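Long-range contacts in amphinase-2 (PDB 2P7S), which hydrolyses RNA as a cytotoxic endonuclease of the pancreatic ribonuclease family, acting on poly(U), poly(C) and ribosomal RNA: residues 94-99 and 106-111; 44-49 and 74-79. All coordinates share one frame; numbering follows the deposited sequence.

Interaction 1. Residues 94-99 and 106-111; sequences NFICIT and VHFVKT. With ACT (acetate ion), chain D; ACT (acetate ion), chain C.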
# COMPACT_ATOMS: atom_id res chain seq x y z
N ASN A 94 -0.18 -11.74 -3.11
CA ASN A 94 1.01 -11.73 -3.94
C ASN A 94 2.12 -11.04 -3.17
O ASN A 94 1.90 -10.56 -2.05
CB ASN A 94 0.73 -10.94 -5.22
CG ASN A 94 1.67 -11.29 -6.36
OD1 ASN A 94 2.73 -11.88 -6.15
ND2 ASN A 94 1.28 -10.91 -7.57
N PHE A 95 3.31 -11.02 -3.75
CA PHE A 95 4.43 -10.35 -3.12
C PHE A 95 4.24 -8.90 -3.55
O PHE A 95 3.38 -8.61 -4.39
CB PHE A 95 5.77 -10.86 -3.67
CG PHE A 95 5.89 -12.36 -3.70
CD1 PHE A 95 5.29 -13.09 -4.73
CD2 PHE A 95 6.59 -13.03 -2.71
CE1 PHE A 95 5.40 -14.48 -4.76
CE2 PHE A 95 6.70 -14.42 -2.73
CZ PHE A 95 6.10 -15.15 -3.76
N ILE A 96 5.03 -8.00 -2.99
CA ILE A 96 4.94 -6.61 -3.37
C ILE A 96 6.34 -6.06 -3.59
O ILE A 96 7.32 -6.60 -3.08
CB ILE A 96 4.21 -5.75 -2.31
CG1 ILE A 96 4.95 -5.80 -0.97
CG2 ILE A 96 2.77 -6.23 -2.17
CD1 ILE A 96 4.34 -4.91 0.11
N CYS A 97 6.41 -5.00 -4.38
CA CYS A 97 7.67 -4.35 -4.68
C CYS A 97 7.57 -2.94 -4.14
O CYS A 97 6.66 -2.18 -4.52
CB CYS A 97 7.91 -4.32 -6.20
SG CYS A 97 9.39 -3.35 -6.65
N ILE A 98 8.48 -2.59 -3.24
CA ILE A 98 8.46 -1.26 -2.63
C ILE A 98 9.83 -0.62 -2.68
O ILE A 98 10.84 -1.28 -2.92
CB ILE A 98 8.03 -1.34 -1.14
CG1 ILE A 98 9.06 -2.14 -0.35
CG2 ILE A 98 6.66 -1.98 -1.01
CD1 ILE A 98 8.76 -2.23 1.14
N THR A 99 9.87 0.69 -2.46
CA THR A 99 11.14 1.40 -2.43
C THR A 99 11.41 1.59 -0.95
O THR A 99 10.51 1.97 -0.19
CB THR A 99 11.06 2.80 -3.07
OG1 THR A 99 10.56 2.69 -4.41
CG2 THR A 99 12.44 3.45 -3.09
N VAL A 106 9.11 3.44 1.81
CA VAL A 106 8.72 4.81 1.50
C VAL A 106 7.84 4.96 0.26
O VAL A 106 7.18 5.97 0.09
CB VAL A 106 9.97 5.75 1.35
CG1 VAL A 106 10.77 5.75 2.65
CG2 VAL A 106 10.85 5.30 0.20
N HIS A 107 7.81 3.94 -0.59
CA HIS A 107 7.00 4.05 -1.80
C HIS A 107 6.53 2.69 -2.29
O HIS A 107 7.29 1.73 -2.29
CB HIS A 107 7.79 4.76 -2.90
CG HIS A 107 7.01 5.01 -4.16
ND1 HIS A 107 5.95 5.88 -4.21
CD2 HIS A 107 7.13 4.49 -5.40
CE1 HIS A 107 5.45 5.89 -5.43
NE2 HIS A 107 6.15 5.06 -6.18
N PHE A 108 5.27 2.62 -2.71
CA PHE A 108 4.74 1.37 -3.24
C PHE A 108 4.94 1.40 -4.75
O PHE A 108 4.41 2.28 -5.43
CB PHE A 108 3.26 1.22 -2.91
CG PHE A 108 2.69 -0.10 -3.31
CD1 PHE A 108 2.24 -0.31 -4.62
CD2 PHE A 108 2.62 -1.14 -2.40
CE1 PHE A 108 1.74 -1.55 -5.00
CE2 PHE A 108 2.12 -2.39 -2.78
CZ PHE A 108 1.68 -2.59 -4.08
N VAL A 109 5.73 0.46 -5.26
CA VAL A 109 6.03 0.40 -6.69
C VAL A 109 5.01 -0.43 -7.48
O VAL A 109 4.40 0.07 -8.43
CB VAL A 109 7.44 -0.20 -6.92
CG1 VAL A 109 7.77 -0.24 -8.42
CG2 VAL A 109 8.48 0.63 -6.17
N LYS A 110 4.83 -1.68 -7.09
CA LYS A 110 3.88 -2.55 -7.78
C LYS A 110 3.59 -3.81 -6.99
O LYS A 110 4.30 -4.14 -6.04
CB LYS A 110 4.43 -2.95 -9.15
CG LYS A 110 5.71 -3.77 -9.07
CD LYS A 110 6.22 -4.20 -10.44
CE LYS A 110 5.35 -5.30 -11.05
NZ LYS A 110 5.95 -5.83 -12.31
N THR A 111 2.54 -4.51 -7.40
CA THR A 111 2.17 -5.77 -6.78
C THR A 111 3.05 -6.83 -7.45
O THR A 111 3.35 -6.73 -8.64
CB THR A 111 0.67 -6.09 -7.02
OG1 THR A 111 -0.14 -5.15 -6.31
CG2 THR A 111 0.34 -7.49 -6.55
C ACT D . 3.94 6.22 -1.61
O ACT D . 4.33 7.23 -2.22
OXT ACT D . 3.75 5.00 -2.07
CH3 ACT D . 3.65 6.41 -0.13
C ACT C . -0.47 -2.43 -8.67
O ACT C . 0.55 -3.04 -9.06
OXT ACT C . -0.60 -1.61 -7.65
CH3 ACT C . -1.75 -2.68 -9.47
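Asn-94 lies against Thr-111 at the open end of this hairpin, its CB and ND2 each 3.7 Å from the methyl CG2 of the threonine. The side chain also folds back on its own strand, OD1 taking the N-H of Phe-95 at 2.6 Å. With an alanine here, Phe-95 N would probably lose that acceptor and Thr-111 CG2 the amide beside it. Further along, Cys-97 SG rests on Val-109 CB (3.7 Å), and that sulfur continues into the disulfide with Cys-114. On the other side of the sheet, Ile-96 CG2 comes within 3.9 Å of Phe-108 CE2, the two side chains roughly perpendicular.

Two classic beta bulges shape the antiparallel pairing. Cys-97 O receives both Val-109 N (2.9 Å) and Lys-110 N, while Val-106 and His-107 together face Thr-99. At the first bulge Val-109 points toward the partner strand, and its CG2 meets Thr-99 OG1, a hydroxyl hydrogen-bonded to Asn-67 OD1.

With CG anti to the backbone N (chi1 -176°), the His-107 ring stands off the strand and puts Thr-99 OG1 and an acetate oxygen at its edge. ND1 donates a hydrogen bond to the acetate O at 2.9 Å, and Phe-108 N binds the second oxygen, OXT, also at 2.9 Å; His-15 NE2 is a further partner of the ion. His-107 and His-15 are the probable proton donor and acceptor of catalysis. An anion held by both histidines and a backbone N-H is consistent with a site made for the scissile phosphate of RNA.

Interaction 2. Residues 44-49 and 74-79; sequences INTFIH and FTLTTC. With ACT (acetate ion), chain C.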
# COMPACT_ATOMS: atom_id res chain seq x y z
N ILE A 44 -5.56 5.42 -8.89
CA ILE A 44 -5.26 4.06 -8.44
C ILE A 44 -4.40 3.97 -7.19
O ILE A 44 -3.52 4.80 -6.96
CB ILE A 44 -4.58 3.27 -9.58
CG1 ILE A 44 -4.34 1.82 -9.15
CG2 ILE A 44 -3.25 3.94 -9.96
CD1 ILE A 44 -3.86 0.91 -10.27
N ASN A 45 -4.68 2.95 -6.38
CA ASN A 45 -3.90 2.70 -5.16
C ASN A 45 -4.07 1.28 -4.65
O ASN A 45 -5.15 0.69 -4.79
CB ASN A 45 -4.29 3.66 -4.03
CG ASN A 45 -3.29 3.63 -2.88
OD1 ASN A 45 -2.12 3.98 -3.06
ND2 ASN A 45 -3.73 3.19 -1.71
N THR A 46 -3.01 0.73 -4.07
CA THR A 46 -3.06 -0.63 -3.53
C THR A 46 -2.91 -0.59 -2.01
O THR A 46 -2.05 0.11 -1.47
CB THR A 46 -1.94 -1.51 -4.14
OG1 THR A 46 -2.19 -1.71 -5.54
CG2 THR A 46 -1.89 -2.86 -3.46
N PHE A 47 -3.79 -1.33 -1.33
CA PHE A 47 -3.79 -1.40 0.12
C PHE A 47 -3.32 -2.77 0.61
O PHE A 47 -3.70 -3.80 0.06
CB PHE A 47 -5.20 -1.12 0.66
CG PHE A 47 -5.68 0.27 0.37
CD1 PHE A 47 -6.33 0.57 -0.82
CD2 PHE A 47 -5.44 1.29 1.29
CE1 PHE A 47 -6.74 1.88 -1.09
CE2 PHE A 47 -5.85 2.60 1.03
CZ PHE A 47 -6.50 2.90 -0.16
N ILE A 48 -2.51 -2.76 1.66
CA ILE A 48 -1.96 -3.99 2.22
C ILE A 48 -2.68 -4.33 3.52
O ILE A 48 -2.64 -3.57 4.49
CB ILE A 48 -0.45 -3.81 2.52
CG1 ILE A 48 0.27 -3.21 1.31
CG2 ILE A 48 0.17 -5.15 2.88
CD1 ILE A 48 1.61 -2.56 1.66
N HIS A 49 -3.35 -5.48 3.54
CA HIS A 49 -4.09 -5.92 4.71
C HIS A 49 -3.14 -6.64 5.65
O HIS A 49 -2.98 -7.87 5.59
CB HIS A 49 -5.22 -6.86 4.29
CG HIS A 49 -6.25 -6.20 3.43
ND1 HIS A 49 -7.35 -5.55 3.95
CD2 HIS A 49 -6.33 -6.04 2.08
CE1 HIS A 49 -8.05 -5.01 2.97
NE2 HIS A 49 -7.45 -5.30 1.82
N PHE A 74 1.31 -10.96 0.67
CA PHE A 74 0.33 -10.24 1.48
C PHE A 74 -1.02 -10.21 0.77
O PHE A 74 -1.09 -10.44 -0.44
CB PHE A 74 0.76 -8.79 1.72
CG PHE A 74 2.06 -8.66 2.46
CD1 PHE A 74 3.27 -8.81 1.80
CD2 PHE A 74 2.06 -8.38 3.83
CE1 PHE A 74 4.48 -8.69 2.49
CE2 PHE A 74 3.26 -8.26 4.52
CZ PHE A 74 4.47 -8.41 3.85
N THR A 75 -2.08 -9.95 1.53
CA THR A 75 -3.43 -9.84 0.97
C THR A 75 -3.51 -8.39 0.50
O THR A 75 -3.32 -7.47 1.30
CB THR A 75 -4.49 -10.09 2.05
OG1 THR A 75 -4.30 -11.40 2.60
CG2 THR A 75 -5.89 -10.00 1.45
N LEU A 76 -3.80 -8.19 -0.78
CA LEU A 76 -3.84 -6.86 -1.37
C LEU A 76 -5.13 -6.44 -2.06
O LEU A 76 -5.66 -7.18 -2.89
CB LEU A 76 -2.72 -6.74 -2.40
CG LEU A 76 -1.31 -7.13 -1.97
CD1 LEU A 76 -0.46 -7.35 -3.21
CD2 LEU A 76 -0.73 -6.04 -1.09
N THR A 77 -5.61 -5.24 -1.74
CA THR A 77 -6.80 -4.70 -2.37
C THR A 77 -6.36 -3.53 -3.25
O THR A 77 -5.71 -2.59 -2.79
CB THR A 77 -7.81 -4.18 -1.35
OG1 THR A 77 -8.38 -5.28 -0.65
CG2 THR A 77 -8.92 -3.40 -2.05
N THR A 78 -6.70 -3.60 -4.53
CA THR A 78 -6.33 -2.53 -5.44
C THR A 78 -7.60 -1.80 -5.87
O THR A 78 -8.57 -2.43 -6.29
CB THR A 78 -5.59 -3.10 -6.68
OG1 THR A 78 -4.33 -3.63 -6.27
CG2 THR A 78 -5.36 -2.01 -7.71
N CYS A 79 -7.61 -0.49 -5.70
CA CYS A 79 -8.74 0.35 -6.09
C CYS A 79 -8.35 1.04 -7.39
O CYS A 79 -7.31 1.70 -7.45
CB CYS A 79 -9.00 1.42 -5.03
SG CYS A 79 -9.34 0.76 -3.37
C ACT C . -0.47 -2.43 -8.67
O ACT C . 0.55 -3.04 -9.06
OXT ACT C . -0.60 -1.61 -7.65
CH3 ACT C . -1.75 -2.68 -9.47
O HOH W 1 -1.19 -9.46 4.13
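His-49 and Thr-77 reach along the same side of their paired strands, and NE2 of the imidazole meets Thr-77 OG1 at 2.6 Å, near the ring plane. The other nitrogen, ND1, is bonded to Gln-19 O, so the ring is gripped at two points and its rotation is fixed. The carbonyl oxygen of Thr-75 also lies at the ring edge.

Farther along the same side come Phe-47 and Cys-79. The phenyl CG is anti to the carbonyl carbon (chi1 -64°), which brings CE1 to 3.6 Å from Cys-79 SG; the sulfur approaches obliquely, 72° off the ring normal, and is itself bonded to Cys-26. One face of the same ring has Asn-45 ND2 3.2 Å above its plane, displaced from the ring centre, while the amide donates to Lys-14 O.

The strands 45-49 and 74-79 run antiparallel in the curved sheet of the ribonuclease A fold, with Asn-45/Cys-79 and Phe-47/Thr-77 as hydrogen-bonded pairs; Phe-47 N to Thr-77 O is short, at 2.7 Å. At the far end a water bridges His-49 O and Thr-75 N.

On the other side of the sheet Thr-46 and Thr-78 cross obliquely, their OG1 atoms 3.0 Å apart. Thr-46 OG1 donates to OXT of a second acetate, not the one beside His-107, at 2.6 Å. Thr-46 probably contacts the substrate, as in related ribonucleases, and the ion, held also by Thr-111 N, probably occupies part of the pyrimidine pocket. Beyond it Ile-48 and Leu-76 run alongside each other in the same direction, with CG1 of the isoleucine 3.8 Å from CD2 of the leucine. Ile-48 CG2 turns instead to Phe-74, touching CB and CD2, while Phe-11 of helix 6-15 packs on the same isoleucine.

How the interactions relate
After helix 6-15, strand 16-17 and helix 26-29 the chain reaches strand 45-49. The chain then passes through helix 52-56 and strand 65-69 before 74-79 returns to pair with it, closing interaction 2 over 24 intervening residues. Only afterwards does the chain turn into strand 86-101 and double back as 104-111, so interaction 1 is a local hairpin; the two contacts follow in series, neither nested nor crossed. Strands 74-83 and 86-101 are neighbours in one sheet, and Asn-94 O probably accepts from Phe-74 N where they join. Leu-76 packs on Ile-96 and Thr-111, and Phe-108 on Thr-46. One acetate touches both contacts, between Thr-46 and Thr-111, and helix 6-15 reaches Asn-45 and Phe-108.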